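Local coordinates for peptidase, M20/M25/M40 family (Staphylococcus aureus, PDB 4EWT), which probably hydrolyses N-acylated amino acids or related amides, as a manganese-binding amidohydrolase of the M20 metallopeptidase family, at residues V160-M166 and A345-A351; Y175-G179 and T307-A311. One frame throughout, in Å; residues are numbered along the deposited sequence.

Both contacts lie in the metal-binding domain and meet on one mixed sheet, their centres about 11 Å apart. Contact 1 pairs strands 159-166 and 344-350 near the middle of that sheet; contact 2 sets the end of strand 173-176, the next strand beyond 344-350, against helix 304-316. Along the chain contact 2 is nested within the loop that contact 1 closes, and between 179 and 307 the chain builds a separate antiparallel sheet. The contacts touch directly: Tyr175 N lies 2.7 Å from Tyr348 O, a probable hydrogen bond, and Ala345 packs on Thr307. Contact 1 carries the metal ligand His164, whereas contact 2 packs a helix on the sheet farther from the ions.

Contact 1. Residues V160-M166 and A345-A351; sequences VLGVHVM and AFIYTGA. With MN (manganese (II) ion), chain F.
Phe346 CZ touches His164 CB at 3.4 Å and His164 CD2 at 3.7 Å; the two rings meet rim to rim, planes 68° apart, neither over the other's face. The strands beneath them run parallel, joined by a ladder of seven backbone hydrogen bonds from Ala345 N to Val160 O through Ala351 N to Met166 O. Gly162 forms the hollow on this face: a chi1 of -168° leans the Phe346 ring across the glycine, and its CD1 comes 3.7 Å from Gly162 C. Farther along, the chain of Met166, bent at chi2 and chi3, lies along the CD1-CE1 side of the Tyr348 ring. Its CG abuts Tyr348 CB at 3.5 Å, its CE lies over one ring face toward the rim, and SD makes an oblique Met-aromatic contact, 4.4 Å from the ring centroid. Tyr348 OH is hydrogen-bonded to Gln182 OE1. The other face is mainly aliphatic: Val163 CG2 presses tightly on Ile347 CG1 (3.5 Å), Leu161 CD1 reaches over Ala345, and Val163 and Thr349 pack against helix 372-386. On the face of Phe346 and Tyr348, His164 is held through both ring nitrogens. ND1 donates to Val165 O at 2.8 Å, nearly in the ring plane, which fixes the ring's rotation, while NE2 binds manganese at 2.3 Å. Cys103, His105 and two waters complete this ion's shell; Cys103 also binds the second manganese, forming a dinuclear site as in M20 peptidases.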
ATOM      1  N   VAL A 160      -1.723  47.081  -4.029  1.00 32.00           N
ATOM      2  CA  VAL A 160      -0.852  46.584  -5.098  1.00 29.48           C
ATOM      3  C   VAL A 160      -1.688  45.931  -6.193  1.00 28.42           C
ATOM      4  O   VAL A 160      -2.617  45.189  -5.910  1.00 28.68           O
ATOM      5  CB  VAL A 160       0.217  45.580  -4.593  1.00 28.83           C
ATOM      6  CG1 VAL A 160       1.288  45.351  -5.669  1.00 26.58           C
ATOM      7  CG2 VAL A 160       0.868  46.076  -3.315  1.00 30.63           C
ATOM      8  N   LEU A 161      -1.360  46.226  -7.444  1.00 27.03           N
ATOM      9  CA  LEU A 161      -2.002  45.571  -8.573  1.00 26.43           C
ATOM     10  C   LEU A 161      -0.929  44.920  -9.433  1.00 24.98           C
ATOM     11  O   LEU A 161       0.154  45.462  -9.611  1.00 24.31           O
ATOM     12  CB  LEU A 161      -2.842  46.573  -9.386  1.00 27.31           C
ATOM     13  CG  LEU A 161      -3.526  46.096 -10.677  1.00 27.19           C
ATOM     14  CD1 LEU A 161      -4.584  45.041 -10.406  1.00 27.49           C
ATOM     15  CD2 LEU A 161      -4.144  47.261 -11.429  1.00 27.69           C
ATOM     16  N   GLY A 162      -1.219  43.726  -9.929  1.00 24.98           N
ATOM     17  CA  GLY A 162      -0.308  43.049 -10.830  1.00 23.83           C
ATOM     18  C   GLY A 162      -1.080  42.351 -11.919  1.00 24.50           C
ATOM     19  O   GLY A 162      -2.249  42.011 -11.755  1.00 25.01           O
ATOM     20  N   VAL A 163      -0.409  42.128 -13.035  1.00 24.57           N
ATOM     21  CA  VAL A 163      -1.016  41.481 -14.175  1.00 26.05           C
ATOM     22  C   VAL A 163      -0.067  40.396 -14.629  1.00 26.06           C
ATOM     23  O   VAL A 163       1.150  40.579 -14.592  1.00 25.64           O
ATOM     24  CB  VAL A 163      -1.280  42.483 -15.334  1.00 27.00           C
ATOM     25  CG1 VAL A 163      -1.470  41.757 -16.663  1.00 28.81           C
ATOM     26  CG2 VAL A 163      -2.495  43.329 -15.033  1.00 27.61           C
ATOM     27  N   HIS A 164      -0.632  39.257 -15.018  1.00 26.68           N
ATOM     28  CA  HIS A 164       0.124  38.217 -15.683  1.00 27.13           C
ATOM     29  C   HIS A 164      -0.566  37.883 -16.996  1.00 29.11           C
ATOM     30  O   HIS A 164      -1.787  37.667 -17.028  1.00 30.04           O
ATOM     31  CB  HIS A 164       0.203  36.967 -14.796  1.00 26.85           C
ATOM     32  CG  HIS A 164       1.447  36.162 -14.997  1.00 26.17           C
ATOM     33  ND1 HIS A 164       1.682  35.437 -16.143  1.00 27.44           N
ATOM     34  CD2 HIS A 164       2.526  35.975 -14.204  1.00 25.41           C
ATOM     35  CE1 HIS A 164       2.848  34.826 -16.041  1.00 29.87           C
ATOM     36  NE2 HIS A 164       3.379  35.128 -14.870  1.00 27.83           N
ATOM     37  N   VAL A 165       0.206  37.876 -18.079  1.00 30.56           N
ATOM     38  CA  VAL A 165      -0.253  37.326 -19.357  1.00 33.56           C
ATOM     39  C   VAL A 165      -0.449  35.814 -19.233  1.00 35.09           C
ATOM     40  O   VAL A 165       0.372  35.117 -18.617  1.00 34.16           O
ATOM     41  CB  VAL A 165       0.735  37.615 -20.511  1.00 34.47           C
ATOM     42  CG1 VAL A 165       0.762  39.113 -20.839  1.00 33.48           C
ATOM     43  CG2 VAL A 165       2.151  37.085 -20.191  1.00 34.36           C
ATOM     44  N   MET A 166      -1.543  35.319 -19.805  1.00 37.64           N
ATOM     45  CA  MET A 166      -1.858  33.902 -19.767  1.00 39.42           C
ATOM     46  C   MET A 166      -1.937  33.314 -21.167  1.00 42.34           C
ATOM     47  O   MET A 166      -2.913  33.540 -21.894  1.00 44.12           O
ATOM     48  CB  MET A 166      -3.163  33.671 -19.014  1.00 40.33           C
ATOM     49  CG  MET A 166      -3.150  34.173 -17.577  1.00 39.65           C
ATOM     50  SD  MET A 166      -1.896  33.391 -16.547  1.00 39.73           S
ATOM     51  CE  MET A 166      -2.810  31.994 -15.913  1.00 39.44           C
ATOM     52  N   ALA A 345      -4.639  42.843  -5.882  1.00 31.66           N
ATOM     53  CA  ALA A 345      -5.330  42.109  -6.927  1.00 30.96           C
ATOM     54  C   ALA A 345      -4.318  41.723  -7.998  1.00 29.33           C
ATOM     55  O   ALA A 345      -3.583  42.566  -8.523  1.00 28.67           O
ATOM     56  CB  ALA A 345      -6.438  42.943  -7.526  1.00 32.92           C
ATOM     57  N   PHE A 346      -4.263  40.432  -8.292  1.00 28.29           N
ATOM     58  CA  PHE A 346      -3.422  39.921  -9.361  1.00 27.05           C
ATOM     59  C   PHE A 346      -4.390  39.467 -10.422  1.00 27.82           C
ATOM     60  O   PHE A 346      -5.209  38.586 -10.174  1.00 28.78           O
ATOM     61  CB  PHE A 346      -2.579  38.757  -8.838  1.00 25.93           C
ATOM     62  CG  PHE A 346      -1.464  38.324  -9.759  1.00 24.46           C
ATOM     63  CD1 PHE A 346      -0.393  39.178 -10.050  1.00 24.19           C
ATOM     64  CD2 PHE A 346      -1.463  37.049 -10.305  1.00 23.01           C
ATOM     65  CE1 PHE A 346       0.656  38.757 -10.884  1.00 21.31           C
ATOM     66  CE2 PHE A 346      -0.411  36.613 -11.134  1.00 22.81           C
ATOM     67  CZ  PHE A 346       0.642  37.473 -11.419  1.00 21.56           C
ATOM     68  N   ILE A 347      -4.333  40.099 -11.589  1.00 28.37           N
ATOM     69  CA  ILE A 347      -5.288  39.792 -12.655  1.00 30.01           C
ATOM     70  C   ILE A 347      -4.581  39.272 -13.907  1.00 29.80           C
ATOM     71  O   ILE A 347      -3.362  39.368 -14.026  1.00 29.08           O
ATOM     72  CB  ILE A 347      -6.216  41.002 -12.989  1.00 31.58           C
ATOM     73  CG1 ILE A 347      -5.416  42.170 -13.562  1.00 31.91           C
ATOM     74  CG2 ILE A 347      -7.027  41.418 -11.753  1.00 32.85           C
ATOM     75  CD1 ILE A 347      -6.257  43.320 -14.084  1.00 35.09           C
ATOM     76  N   TYR A 348      -5.351  38.715 -14.833  1.00 31.13           N
ATOM     77  CA  TYR A 348      -4.779  38.061 -15.990  1.00 31.80           C
ATOM     78  C   TYR A 348      -5.193  38.707 -17.303  1.00 33.60           C
ATOM     79  O   TYR A 348      -6.338  39.140 -17.456  1.00 35.46           O
ATOM     80  CB  TYR A 348      -5.186  36.591 -16.020  1.00 32.79           C
ATOM     81  CG  TYR A 348      -4.939  35.819 -14.744  1.00 32.21           C
ATOM     82  CD1 TYR A 348      -3.645  35.607 -14.267  1.00 31.79           C
ATOM     83  CD2 TYR A 348      -6.002  35.276 -14.029  1.00 34.13           C
ATOM     84  CE1 TYR A 348      -3.414  34.874 -13.108  1.00 31.18           C
ATOM     85  CE2 TYR A 348      -5.784  34.536 -12.867  1.00 34.24           C
ATOM     86  CZ  TYR A 348      -4.488  34.347 -12.412  1.00 33.00           C
ATOM     87  OH  TYR A 348      -4.265  33.627 -11.264  1.00 33.59           O
ATOM     88  N   THR A 349      -4.251  38.762 -18.243  1.00 33.35           N
ATOM     89  CA  THR A 349      -4.535  39.182 -19.610  1.00 35.04           C
ATOM     90  C   THR A 349      -4.449  37.978 -20.559  1.00 36.64           C
ATOM     91  O   THR A 349      -3.393  37.348 -20.685  1.00 35.43           O
ATOM     92  CB  THR A 349      -3.549  40.272 -20.113  1.00 34.68           C
ATOM     93  OG1 THR A 349      -3.554  41.399 -19.227  1.00 33.69           O
ATOM     94  CG2 THR A 349      -3.943  40.733 -21.524  1.00 36.06           C
ATOM     95  N   GLY A 350      -5.554  37.676 -21.236  1.00 39.13           N
ATOM     96  CA  GLY A 350      -5.560  36.599 -22.220  1.00 42.04           C
ATOM     97  C   GLY A 350      -4.449  36.813 -23.234  1.00 43.33           C
ATOM     98  O   GLY A 350      -4.303  37.908 -23.789  1.00 43.71           O
ATOM     99  N   ALA A 351      -3.661  35.770 -23.469  1.00 44.14           N
ATOM    100  CA  ALA A 351      -2.500  35.874 -24.348  1.00 45.75           C
ATOM    101  C   ALA A 351      -2.316  34.664 -25.275  1.00 49.04           C
ATOM    102  O   ALA A 351      -1.241  34.485 -25.848  1.00 49.98           O
ATOM    103  CB  ALA A 351      -1.247  36.104 -23.517  1.00 43.34           C
TER
HETATM  104 MN    MN F 402       5.467  34.457 -14.262  1.00 35.56          MN
HETATM  105  O   HOH W   1       6.086  32.881 -12.457  1.00 31.85           O
HETATM  106  O   HOH W   2       5.206  35.978 -12.614  1.00 36.08           O

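Contact 2. Residues Y175-G179 and T307-A311; sequences YYRPG and TEYVA
Ala311 CB sits over the centre of the Tyr176 ring, 3.5 Å from the centroid and 10° off the ring normal, a CH-pi contact in which the helix offers its small methyl to the broad aromatic face. Around the rim of the ring come two more helix residues. Thr307 CG2 lies near the ring plane, 4.0 Å from Tyr176 CD1, and also approaches Pro178 N at 3.9 Å, filling the angle between the tyrosine and the proline. Glu308, its chain bent at chi2, brings OE1 to 3.5 Å from both Tyr176 CE1 and Tyr176 OH, with the carboxylate plane turned 76° from the ring, while OE2 lies beside Pro178 CG. No hydrogen bond joins the two segments.

In the next shell, Thr307 OG1 bonds to Asp303 O one helical turn back, consistent with the rotamer (chi1 -57°) that directs CG2 to the strand. Tyr176 OH has a weak hydrogen bond to Lys315 NZ, also on helix 304-316. Backbone bonds to Glu324 and Cys326 tie Tyr176 into the sheet, and its side chain also touches Val323 and Ile347. Strand 173-176 and helix 304-316 thus meet as sheet and covering helix in an alpha/beta layered domain.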
ATOM      1  N   TYR A 175      -9.015  38.810 -17.011  1.00 45.63           N
ATOM      2  CA  TYR A 175      -9.645  37.868 -16.089  1.00 43.79           C
ATOM      3  C   TYR A 175      -9.299  38.152 -14.628  1.00 42.43           C
ATOM      4  O   TYR A 175      -8.188  38.599 -14.311  1.00 41.97           O
ATOM      5  CB  TYR A 175      -9.261  36.434 -16.461  1.00 43.00           C
ATOM      6  CG  TYR A 175      -9.507  36.088 -17.918  1.00 43.84           C
ATOM      7  CD1 TYR A 175     -10.742  35.592 -18.345  1.00 44.83           C
ATOM      8  CD2 TYR A 175      -8.502  36.254 -18.869  1.00 44.63           C
ATOM      9  CE1 TYR A 175     -10.964  35.269 -19.689  1.00 46.01           C
ATOM     10  CE2 TYR A 175      -8.713  35.943 -20.209  1.00 45.87           C
ATOM     11  CZ  TYR A 175      -9.943  35.451 -20.613  1.00 46.91           C
ATOM     12  OH  TYR A 175     -10.140  35.144 -21.946  1.00 47.46           O
ATOM     13  N   TYR A 176     -10.265  37.885 -13.750  1.00 41.24           N
ATOM     14  CA  TYR A 176     -10.150  38.192 -12.324  1.00 40.28           C
ATOM     15  C   TYR A 176     -10.877  37.179 -11.424  1.00 39.01           C
ATOM     16  O   TYR A 176     -11.780  36.469 -11.876  1.00 39.28           O
ATOM     17  CB  TYR A 176     -10.688  39.598 -12.041  1.00 41.24           C
ATOM     18  CG  TYR A 176     -12.204  39.699 -11.960  1.00 42.54           C
ATOM     19  CD1 TYR A 176     -12.856  39.740 -10.724  1.00 42.09           C
ATOM     20  CD2 TYR A 176     -12.984  39.764 -13.118  1.00 43.65           C
ATOM     21  CE1 TYR A 176     -14.253  39.842 -10.644  1.00 42.92           C
ATOM     22  CE2 TYR A 176     -14.380  39.866 -13.049  1.00 44.52           C
ATOM     23  CZ  TYR A 176     -15.009  39.906 -11.812  1.00 44.26           C
ATOM     24  OH  TYR A 176     -16.388  40.011 -11.746  1.00 44.76           O
ATOM     25  N   ARG A 177     -10.537  37.196 -10.146  1.00 37.84           N
ATOM     26  CA  ARG A 177     -11.144  36.379  -9.120  1.00 36.76           C
ATOM     27  C   ARG A 177     -10.751  36.839  -7.724  1.00 36.29           C
ATOM     28  O   ARG A 177      -9.612  36.889  -7.408  1.00 35.70           O
ATOM     29  CB  ARG A 177     -10.756  34.922  -9.314  1.00 35.65           C
ATOM     30  CG  ARG A 177     -11.269  34.048  -8.242  1.00 34.81           C
ATOM     31  CD  ARG A 177     -10.894  32.660  -8.446  1.00 34.70           C
ATOM     32  NE  ARG A 177     -11.988  31.815  -8.085  1.00 34.72           N
ATOM     33  CZ  ARG A 177     -12.201  31.412  -6.859  1.00 33.57           C
ATOM     34  NH1 ARG A 177     -11.384  31.753  -5.886  1.00 32.56           N
ATOM     35  NH2 ARG A 177     -13.230  30.652  -6.622  1.00 35.16           N
ATOM     36  N   PRO A 178     -11.709  37.183  -6.890  1.00 36.09           N
ATOM     37  CA  PRO A 178     -11.378  37.594  -5.520  1.00 35.43           C
ATOM     38  C   PRO A 178     -11.005  36.379  -4.682  1.00 33.80           C
ATOM     39  O   PRO A 178     -11.300  35.246  -5.069  1.00 33.05           O
ATOM     40  CB  PRO A 178     -12.685  38.211  -5.002  1.00 36.40           C
ATOM     41  CG  PRO A 178     -13.763  37.528  -5.785  1.00 36.53           C
ATOM     42  CD  PRO A 178     -13.165  37.249  -7.152  1.00 37.01           C
ATOM     43  N   GLY A 179     -10.354  36.615  -3.547  1.00 32.94           N
ATOM     44  CA  GLY A 179      -9.951  35.532  -2.666  1.00 30.90           C
ATOM     45  C   GLY A 179      -8.740  34.801  -3.221  1.00 29.71           C
ATOM     46  O   GLY A 179      -8.005  35.342  -4.057  1.00 28.97           O
ATOM     47  N   THR A 307     -10.183  43.763  -5.434  1.00 39.17           N
ATOM     48  CA  THR A 307     -10.358  43.014  -6.687  1.00 38.39           C
ATOM     49  C   THR A 307     -11.685  43.324  -7.351  1.00 39.96           C
ATOM     50  O   THR A 307     -11.743  43.459  -8.573  1.00 40.52           O
ATOM     51  CB  THR A 307     -10.238  41.486  -6.493  1.00 36.68           C
ATOM     52  OG1 THR A 307      -8.973  41.178  -5.907  1.00 34.28           O
ATOM     53  CG2 THR A 307     -10.361  40.750  -7.827  1.00 35.44           C
ATOM     54  N   GLU A 308     -12.749  43.432  -6.555  1.00 41.01           N
ATOM     55  CA  GLU A 308     -14.061  43.769  -7.109  1.00 42.86           C
ATOM     56  C   GLU A 308     -14.085  45.204  -7.606  1.00 44.11           C
ATOM     57  O   GLU A 308     -14.659  45.491  -8.662  1.00 45.15           O
ATOM     58  CB  GLU A 308     -15.191  43.534  -6.102  1.00 43.71           C
ATOM     59  CG  GLU A 308     -16.479  43.030  -6.757  1.00 46.33           C
ATOM     60  CD  GLU A 308     -16.349  41.599  -7.285  1.00 47.06           C
ATOM     61  OE1 GLU A 308     -16.615  41.366  -8.489  1.00 48.19           O
ATOM     62  OE2 GLU A 308     -15.973  40.706  -6.497  1.00 47.22           O
ATOM     63  N   TYR A 309     -13.454  46.102  -6.853  1.00 44.17           N
ATOM     64  CA  TYR A 309     -13.259  47.463  -7.327  1.00 45.36           C
ATOM     65  C   TYR A 309     -12.587  47.464  -8.703  1.00 45.45           C
ATOM     66  O   TYR A 309     -13.009  48.192  -9.596  1.00 46.84           O
ATOM     67  CB  TYR A 309     -12.442  48.293  -6.325  1.00 45.61           C
ATOM     68  CG  TYR A 309     -11.880  49.548  -6.941  1.00 46.70           C
ATOM     69  CD1 TYR A 309     -12.651  50.706  -7.028  1.00 47.67           C
ATOM     70  CD2 TYR A 309     -10.588  49.572  -7.466  1.00 45.85           C
ATOM     71  CE1 TYR A 309     -12.151  51.850  -7.607  1.00 49.40           C
ATOM     72  CE2 TYR A 309     -10.075  50.717  -8.050  1.00 46.85           C
ATOM     73  CZ  TYR A 309     -10.866  51.850  -8.114  1.00 48.76           C
ATOM     74  OH  TYR A 309     -10.382  52.988  -8.690  1.00 50.77           O
ATOM     75  N   VAL A 310     -11.549  46.638  -8.869  1.00 44.02           N
ATOM     76  CA  VAL A 310     -10.789  46.586 -10.122  1.00 44.02           C
ATOM     77  C   VAL A 310     -11.664  46.143 -11.297  1.00 44.68           C
ATOM     78  O   VAL A 310     -11.646  46.762 -12.365  1.00 45.68           O
ATOM     79  CB  VAL A 310      -9.513  45.700  -9.997  1.00 42.31           C
ATOM     80  CG1 VAL A 310      -8.939  45.360 -11.367  1.00 41.94           C
ATOM     81  CG2 VAL A 310      -8.468  46.390  -9.131  1.00 41.52           C
ATOM     82  N   ALA A 311     -12.435  45.083 -11.084  1.00 44.37           N
ATOM     83  CA  ALA A 311     -13.351  44.573 -12.092  1.00 45.39           C
ATOM     84  C   ALA A 311     -14.497  45.545 -12.392  1.00 47.59           C
ATOM     85  O   ALA A 311     -14.967  45.621 -13.530  1.00 48.23           O
ATOM     86  CB  ALA A 311     -13.898  43.242 -11.662  1.00 44.43           C
TER